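Local coordinates for protein endonuclease 2 (Arabidopsis thaliana, PDB 4CXP) that cleaves RNA and single-stranded DNA, and double-stranded DNA less readily, as a metal-dependent endonuclease of the nuclease type I family, at residues A[138-147]-A[153-164]. Sequence-based numbering, arbitrary orientation.
Sequences GGNTIEVHWY and LHHIWDSNIIET. With ZN (zinc ion), chain F.
Trp146 lays its indole against Ile156, Asn160 and Ile161, swung there with CG anti to the backbone N (chi1 -177°). Asn160 CB sits over one face in a CH-pi contact, 3.5 Å from the centroid of the five-membered ring, while Ile156 CG2 meets CZ3 and Ile161 CG1 meets CH2. Two residues back, Val144 CG2 presses tightly on Ile156 CD1 at 3.5 Å; just before the strand, Ile142 and Leu153 run side by side. Strand 143-146 pairs with 149-152 as a beta-hairpin, and the second strand runs directly into helix 153-169. At one end, Trp146 NE1 donates in the ring plane to Thr164 OG1 (2.9 Å, 166°), and that hydroxyl donates onward to Asn160 O. A leucine in place of Trp146 would probably leave Thr164 OG1 without its indole donor and open a gap above Asn160 and Ile161. At the other end, Leu153 N donates to Ile142 O at 2.9 Å. His154 ND1 gives its hydrogen to Gly138 O (2.8 Å) in the imidazole plane, fixing the ring's rotation with NE2 on the zinc ion at 2.2 Å. Asn140 ND2, bonded to Lys137 O, lies over a face of that ring; both Asp158 carboxylate oxygens and His130 also bind the zinc.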
ATOM      1  N   GLY A 138      -2.919 -14.167  -4.660  1.00 13.37           N
ATOM      2  CA  GLY A 138      -2.996 -12.745  -4.920  1.00 12.90           C
ATOM      3  C   GLY A 138      -2.597 -12.361  -6.334  1.00 11.38           C
ATOM      4  O   GLY A 138      -2.010 -11.305  -6.561  1.00 11.25           O
ATOM      5  N   GLY A 139      -2.916 -13.225  -7.290  1.00 11.74           N
ATOM      6  CA  GLY A 139      -2.558 -13.017  -8.663  1.00 11.57           C
ATOM      7  C   GLY A 139      -1.160 -13.437  -9.056  1.00 11.18           C
ATOM      8  O   GLY A 139      -0.809 -13.366 -10.222  1.00 12.21           O
ATOM      9  N   ASN A 140      -0.361 -13.902  -8.102  1.00 11.51           N
ATOM     10  CA  ASN A 140       0.984 -14.355  -8.406  1.00 12.57           C
ATOM     11  C   ASN A 140       1.023 -15.548  -9.348  1.00 13.32           C
ATOM     12  O   ASN A 140       1.992 -15.689 -10.083  1.00 16.42           O
ATOM     13  CB  ASN A 140       1.765 -14.672  -7.143  1.00 14.95           C
ATOM     14  CG  ASN A 140       2.374 -13.457  -6.528  1.00 16.02           C
ATOM     15  OD1 ASN A 140       3.379 -12.943  -7.027  1.00 18.46           O
ATOM     16  ND2 ASN A 140       1.784 -12.973  -5.443  1.00 17.75           N
ATOM     17  N   THR A 141      -0.022 -16.377  -9.359  1.00 13.67           N
ATOM     18  CA  THR A 141      -0.024 -17.557 -10.218  1.00 14.87           C
ATOM     19  C   THR A 141      -0.681 -17.300 -11.570  1.00 14.27           C
ATOM     20  O   THR A 141      -0.794 -18.228 -12.365  1.00 17.79           O
ATOM     21  CB  THR A 141      -0.722 -18.749  -9.539  1.00 18.63           C
ATOM     22  OG1 THR A 141      -2.111 -18.464  -9.420  1.00 21.28           O
ATOM     23  CG2 THR A 141      -0.128 -19.048  -8.174  1.00 23.10           C
ATOM     24  N   ILE A 142      -1.122 -16.065 -11.832  1.00 13.30           N
ATOM     25  CA  ILE A 142      -1.744 -15.720 -13.105  1.00 12.51           C
ATOM     26  C   ILE A 142      -0.645 -15.172 -14.011  1.00 12.32           C
ATOM     27  O   ILE A 142      -0.170 -14.044 -13.844  1.00 12.80           O
ATOM     28  CB  ILE A 142      -2.884 -14.713 -12.930  1.00 12.42           C
ATOM     29  CG1 ILE A 142      -3.936 -15.259 -11.971  1.00 13.78           C
ATOM     30  CG2 ILE A 142      -3.465 -14.336 -14.290  1.00 14.17           C
ATOM     31  CD1 ILE A 142      -5.031 -14.274 -11.655  1.00 15.71           C
ATOM     32  N   GLU A 143      -0.199 -16.008 -14.936  1.00 13.20           N
ATOM     33  CA  GLU A 143       0.942 -15.699 -15.796  1.00 13.28           C
ATOM     34  C   GLU A 143       0.431 -15.161 -17.127  1.00 12.60           C
ATOM     35  O   GLU A 143      -0.340 -15.831 -17.829  1.00 14.47           O
ATOM     36  CB  GLU A 143       1.794 -16.957 -16.006  1.00 16.06           C
ATOM     37  CG  GLU A 143       2.577 -17.370 -14.760  1.00 19.52           C
ATOM     38  CD  GLU A 143       3.736 -16.421 -14.394  1.00 22.48           C
ATOM     39  OE1 GLU A 143       4.032 -15.444 -15.122  1.00 25.08           O
ATOM     40  OE2 GLU A 143       4.380 -16.670 -13.358  1.00 27.73           O
ATOM     41  N   VAL A 144       0.846 -13.934 -17.439  1.00 12.14           N
ATOM     42  CA  VAL A 144       0.408 -13.194 -18.616  1.00 11.70           C
ATOM     43  C   VAL A 144       1.645 -12.572 -19.257  1.00 12.01           C
ATOM     44  O   VAL A 144       2.780 -12.928 -18.921  1.00 13.47           O
ATOM     45  CB  VAL A 144      -0.677 -12.145 -18.245  1.00 12.46           C
ATOM     46  CG1 VAL A 144      -1.922 -12.849 -17.743  1.00 13.63           C
ATOM     47  CG2 VAL A 144      -0.184 -11.149 -17.205  1.00 14.15           C
ATOM     48  N   HIS A 145       1.436 -11.663 -20.197  1.00 13.07           N
ATOM     49  CA  HIS A 145       2.500 -10.812 -20.699  1.00 12.41           C
ATOM     50  C   HIS A 145       2.128  -9.374 -20.396  1.00 11.66           C
ATOM     51  O   HIS A 145       0.962  -8.984 -20.518  1.00 12.91           O
ATOM     52  CB  HIS A 145       2.709 -10.982 -22.212  1.00 14.82           C
ATOM     53  CG  HIS A 145       3.565 -12.171 -22.592  1.00 22.10           C
ATOM     54  ND1 HIS A 145       3.137 -13.472 -22.465  1.00 26.93           N
ATOM     55  CD2 HIS A 145       4.833 -12.250 -23.071  1.00 24.91           C
ATOM     56  CE1 HIS A 145       4.083 -14.304 -22.870  1.00 26.33           C
ATOM     57  NE2 HIS A 145       5.129 -13.584 -23.239  1.00 27.14           N
ATOM     58  N   TRP A 146       3.120  -8.590 -19.980  1.00 10.38           N
ATOM     59  CA  TRP A 146       3.025  -7.135 -19.895  1.00  9.77           C
ATOM     60  C   TRP A 146       3.735  -6.605 -21.129  1.00  9.60           C
ATOM     61  O   TRP A 146       4.954  -6.733 -21.257  1.00 10.49           O
ATOM     62  CB  TRP A 146       3.687  -6.612 -18.615  1.00  9.37           C
ATOM     63  CG  TRP A 146       3.542  -5.131 -18.475  1.00  9.42           C
ATOM     64  CD1 TRP A 146       4.527  -4.198 -18.546  1.00  9.72           C
ATOM     65  CD2 TRP A 146       2.327  -4.419 -18.246  1.00  9.30           C
ATOM     66  NE1 TRP A 146       3.998  -2.943 -18.377  1.00 10.12           N
ATOM     67  CE2 TRP A 146       2.649  -3.056 -18.189  1.00  9.15           C
ATOM     68  CE3 TRP A 146       0.985  -4.803 -18.112  1.00  9.75           C
ATOM     69  CZ2 TRP A 146       1.692  -2.082 -17.993  1.00 10.17           C
ATOM     70  CZ3 TRP A 146       0.037  -3.828 -17.905  1.00 10.37           C
ATOM     71  CH2 TRP A 146       0.393  -2.486 -17.853  1.00 10.55           C
ATOM     72  N   TYR A 147       2.965  -6.106 -22.087  1.00 10.15           N
ATOM     73  CA  TYR A 147       3.498  -5.821 -23.420  1.00 10.52           C
ATOM     74  C   TYR A 147       4.205  -7.082 -23.913  1.00 11.45           C
ATOM     75  O   TYR A 147       3.565  -8.131 -23.960  1.00 13.37           O
ATOM     76  CB  TYR A 147       4.309  -4.518 -23.443  1.00 10.64           C
ATOM     77  CG  TYR A 147       3.439  -3.299 -23.164  1.00 10.19           C
ATOM     78  CD1 TYR A 147       3.163  -2.892 -21.869  1.00 10.38           C
ATOM     79  CD2 TYR A 147       2.876  -2.573 -24.192  1.00 10.70           C
ATOM     80  CE1 TYR A 147       2.345  -1.799 -21.613  1.00 10.28           C
ATOM     81  CE2 TYR A 147       2.070  -1.480 -23.949  1.00 10.35           C
ATOM     82  CZ  TYR A 147       1.810  -1.086 -22.650  1.00  9.88           C
ATOM     83  OH  TYR A 147       1.019  -0.004 -22.355  1.00 10.84           O
ATOM     84  N   LEU A 153       0.295 -11.339 -12.780  1.00  9.33           N
ATOM     85  CA  LEU A 153      -0.634 -10.243 -12.583  1.00  9.24           C
ATOM     86  C   LEU A 153      -0.310  -9.459 -11.301  1.00  8.57           C
ATOM     87  O   LEU A 153      -0.459  -8.241 -11.253  1.00  8.66           O
ATOM     88  CB  LEU A 153      -2.068 -10.758 -12.565  1.00  9.29           C
ATOM     89  CG  LEU A 153      -3.138  -9.673 -12.545  1.00  9.85           C
ATOM     90  CD1 LEU A 153      -3.095  -8.808 -13.798  1.00 10.74           C
ATOM     91  CD2 LEU A 153      -4.507 -10.303 -12.350  1.00 10.26           C
ATOM     92  N   HIS A 154       0.101 -10.161 -10.249  1.00  9.12           N
ATOM     93  CA  HIS A 154       0.470  -9.482  -9.032  1.00  8.78           C
ATOM     94  C   HIS A 154       1.594  -8.462  -9.268  1.00  8.40           C
ATOM     95  O   HIS A 154       1.518  -7.318  -8.817  1.00  8.87           O
ATOM     96  CB  HIS A 154       0.858 -10.487  -7.939  1.00  9.43           C
ATOM     97  CG  HIS A 154       1.082  -9.831  -6.626  1.00  9.08           C
ATOM     98  ND1 HIS A 154       0.136  -9.811  -5.633  1.00  9.17           N
ATOM     99  CD2 HIS A 154       2.115  -9.093  -6.164  1.00  9.10           C
ATOM    100  CE1 HIS A 154       0.590  -9.104  -4.613  1.00  9.29           C
ATOM    101  NE2 HIS A 154       1.788  -8.640  -4.919  1.00  9.37           N
ATOM    102  N   HIS A 155       2.622  -8.903  -9.981  1.00  8.95           N
ATOM    103  CA  HIS A 155       3.753  -8.058 -10.277  1.00  9.40           C
ATOM    104  C   HIS A 155       3.359  -6.860 -11.139  1.00  8.44           C
ATOM    105  O   HIS A 155       3.915  -5.768 -10.995  1.00  8.88           O
ATOM    106  CB  HIS A 155       4.855  -8.890 -10.954  1.00 11.12           C
ATOM    107  CG  HIS A 155       6.171  -8.177 -11.048  1.00 12.85           C
ATOM    108  ND1 HIS A 155       6.552  -7.399 -12.121  1.00 14.78           N
ATOM    109  CD2 HIS A 155       7.197  -8.122 -10.174  1.00 18.88           C
ATOM    110  CE1 HIS A 155       7.769  -6.924 -11.916  1.00 16.12           C
ATOM    111  NE2 HIS A 155       8.182  -7.347 -10.741  1.00 20.50           N
ATOM    112  N   ILE A 156       2.418  -7.061 -12.041  1.00  8.30           N
ATOM    113  CA  ILE A 156       1.927  -5.955 -12.861  1.00  8.35           C
ATOM    114  C   ILE A 156       1.378  -4.851 -11.963  1.00  7.73           C
ATOM    115  O   ILE A 156       1.621  -3.670 -12.219  1.00  8.21           O
ATOM    116  CB  ILE A 156       0.917  -6.483 -13.903  1.00  9.06           C
ATOM    117  CG1 ILE A 156       1.694  -7.227 -15.008  1.00  9.56           C
ATOM    118  CG2 ILE A 156       0.067  -5.365 -14.472  1.00  9.34           C
ATOM    119  CD1 ILE A 156       0.828  -8.061 -15.914  1.00 10.73           C
ATOM    120  N   TRP A 157       0.614  -5.222 -10.932  1.00  7.67           N
ATOM    121  CA  TRP A 157       0.074  -4.260  -9.994  1.00  7.55           C
ATOM    122  C   TRP A 157       1.110  -3.720  -9.024  1.00  7.55           C
ATOM    123  O   TRP A 157       1.077  -2.530  -8.684  1.00  8.42           O
ATOM    124  CB  TRP A 157      -1.155  -4.867  -9.309  1.00  7.77           C
ATOM    125  CG  TRP A 157      -2.339  -4.813 -10.214  1.00  8.04           C
ATOM    126  CD1 TRP A 157      -2.627  -5.640 -11.275  1.00  8.51           C
ATOM    127  CD2 TRP A 157      -3.323  -3.769 -10.245  1.00  8.16           C
ATOM    128  NE1 TRP A 157      -3.749  -5.184 -11.921  1.00  9.01           N
ATOM    129  CE2 TRP A 157      -4.195  -4.047 -11.304  1.00  8.60           C
ATOM    130  CE3 TRP A 157      -3.559  -2.640  -9.457  1.00  8.99           C
ATOM    131  CZ2 TRP A 157      -5.280  -3.229 -11.604  1.00  9.87           C
ATOM    132  CZ3 TRP A 157      -4.642  -1.847  -9.746  1.00 10.20           C
ATOM    133  CH2 TRP A 157      -5.488  -2.142 -10.812  1.00 10.46           C
ATOM    134  N   ASP A 158       2.055  -4.540  -8.577  1.00  7.33           N
ATOM    135  CA  ASP A 158       3.090  -4.019  -7.690  1.00  7.74           C
ATOM    136  C   ASP A 158       3.986  -3.007  -8.411  1.00  7.50           C
ATOM    137  O   ASP A 158       4.393  -2.016  -7.792  1.00  8.42           O
ATOM    138  CB  ASP A 158       4.024  -5.134  -7.180  1.00  7.84           C
ATOM    139  CG  ASP A 158       3.545  -5.847  -5.929  1.00  7.91           C
ATOM    140  OD1 ASP A 158       2.615  -5.388  -5.229  1.00  8.16           O
ATOM    141  OD2 ASP A 158       4.174  -6.892  -5.607  1.00  9.25           O
ATOM    142  N   SER A 159       4.327  -3.314  -9.666  1.00  7.93           N
ATOM    143  CA  SER A 159       5.434  -2.667 -10.339  1.00  8.90           C
ATOM    144  C   SER A 159       5.194  -2.255 -11.781  1.00  8.24           C
ATOM    145  O   SER A 159       5.550  -1.142 -12.164  1.00  8.93           O
ATOM    146  CB  SER A 159       6.667  -3.588 -10.295  1.00 11.78           C
ATOM    147  OG  SER A 159       7.114  -3.758  -8.970  1.00 13.29           O
ATOM    148  N   ASN A 160       4.699  -3.139 -12.649  1.00  8.25           N
ATOM    149  CA  ASN A 160       4.788  -2.827 -14.082  1.00  8.79           C
ATOM    150  C   ASN A 160       3.969  -1.629 -14.501  1.00  7.78           C
ATOM    151  O   ASN A 160       4.449  -0.818 -15.299  1.00  8.56           O
ATOM    152  CB  ASN A 160       4.422  -4.002 -14.988  1.00  9.37           C
ATOM    153  CG  ASN A 160       5.341  -5.179 -14.817  1.00 10.97           C
ATOM    154  OD1 ASN A 160       6.420  -5.269 -15.441  1.00 18.59           O
ATOM    155  ND2 ASN A 160       4.937  -6.087 -14.013  1.00 12.04           N
ATOM    156  N   ILE A 161       2.737  -1.495 -14.012  1.00  8.00           N
ATOM    157  CA  ILE A 161       1.928  -0.340 -14.387  1.00  7.63           C
ATOM    158  C   ILE A 161       2.669   0.954 -14.006  1.00  7.48           C
ATOM    159  O   ILE A 161       2.809   1.867 -14.819  1.00  8.01           O
ATOM    160  CB  ILE A 161       0.525  -0.374 -13.765  1.00  7.89           C
ATOM    161  CG1 ILE A 161      -0.284  -1.556 -14.314  1.00  8.71           C
ATOM    162  CG2 ILE A 161      -0.184   0.937 -14.011  1.00  8.80           C
ATOM    163  CD1 ILE A 161      -1.527  -1.849 -13.510  1.00  9.57           C
ATOM    164  N   ILE A 162       3.127   1.028 -12.760  1.00  7.51           N
ATOM    165  CA  ILE A 162       3.790   2.237 -12.293  1.00  7.60           C
ATOM    166  C   ILE A 162       5.075   2.514 -13.086  1.00  8.05           C
ATOM    167  O   ILE A 162       5.326   3.648 -13.486  1.00  8.67           O
ATOM    168  CB  ILE A 162       4.070   2.150 -10.783  1.00  8.11           C
ATOM    169  CG1 ILE A 162       2.754   2.137 -10.003  1.00  8.66           C
ATOM    170  CG2 ILE A 162       4.948   3.312 -10.328  1.00  9.06           C
ATOM    171  CD1 ILE A 162       2.924   1.735  -8.553  1.00  9.86           C
ATOM    172  N   GLU A 163       5.878   1.481 -13.303  1.00  8.27           N
ATOM    173  CA  GLU A 163       7.135   1.656 -14.023  1.00  9.41           C
ATOM    174  C   GLU A 163       6.904   2.126 -15.449  1.00  8.47           C
ATOM    175  O   GLU A 163       7.653   2.962 -15.963  1.00  9.18           O
ATOM    176  CB  GLU A 163       7.926   0.350 -14.032  1.00 12.08           C
ATOM    177  CG  GLU A 163       8.572  -0.038 -12.730  1.00 16.43           C
ATOM    178  CD  GLU A 163       9.049  -1.501 -12.730  1.00 24.37           C
ATOM    179  OE1 GLU A 163       8.709  -2.279 -13.657  1.00 30.09           O
ATOM    180  OE2 GLU A 163       9.727  -1.899 -11.774  1.00 31.19           O
ATOM    181  N   THR A 164       5.911   1.561 -16.117  1.00  8.78           N
ATOM    182  CA  THR A 164       5.621   1.940 -17.486  1.00  9.06           C
ATOM    183  C   THR A 164       5.114   3.368 -17.535  1.00  8.75           C
ATOM    184  O   THR A 164       5.479   4.139 -18.425  1.00  9.54           O
ATOM    185  CB  THR A 164       4.643   0.940 -18.112  1.00 10.13           C
ATOM    186  OG1 THR A 164       5.233  -0.359 -18.067  1.00 12.21           O
ATOM    187  CG2 THR A 164       4.316   1.308 -19.528  1.00 11.19           C
TER
HETATM  188 ZN    ZN F 932       3.103  -7.352  -3.782  1.00  9.68          ZN
HETATM  189  O   HOH W   1       4.100  -9.075  -3.148  1.00 14.05           O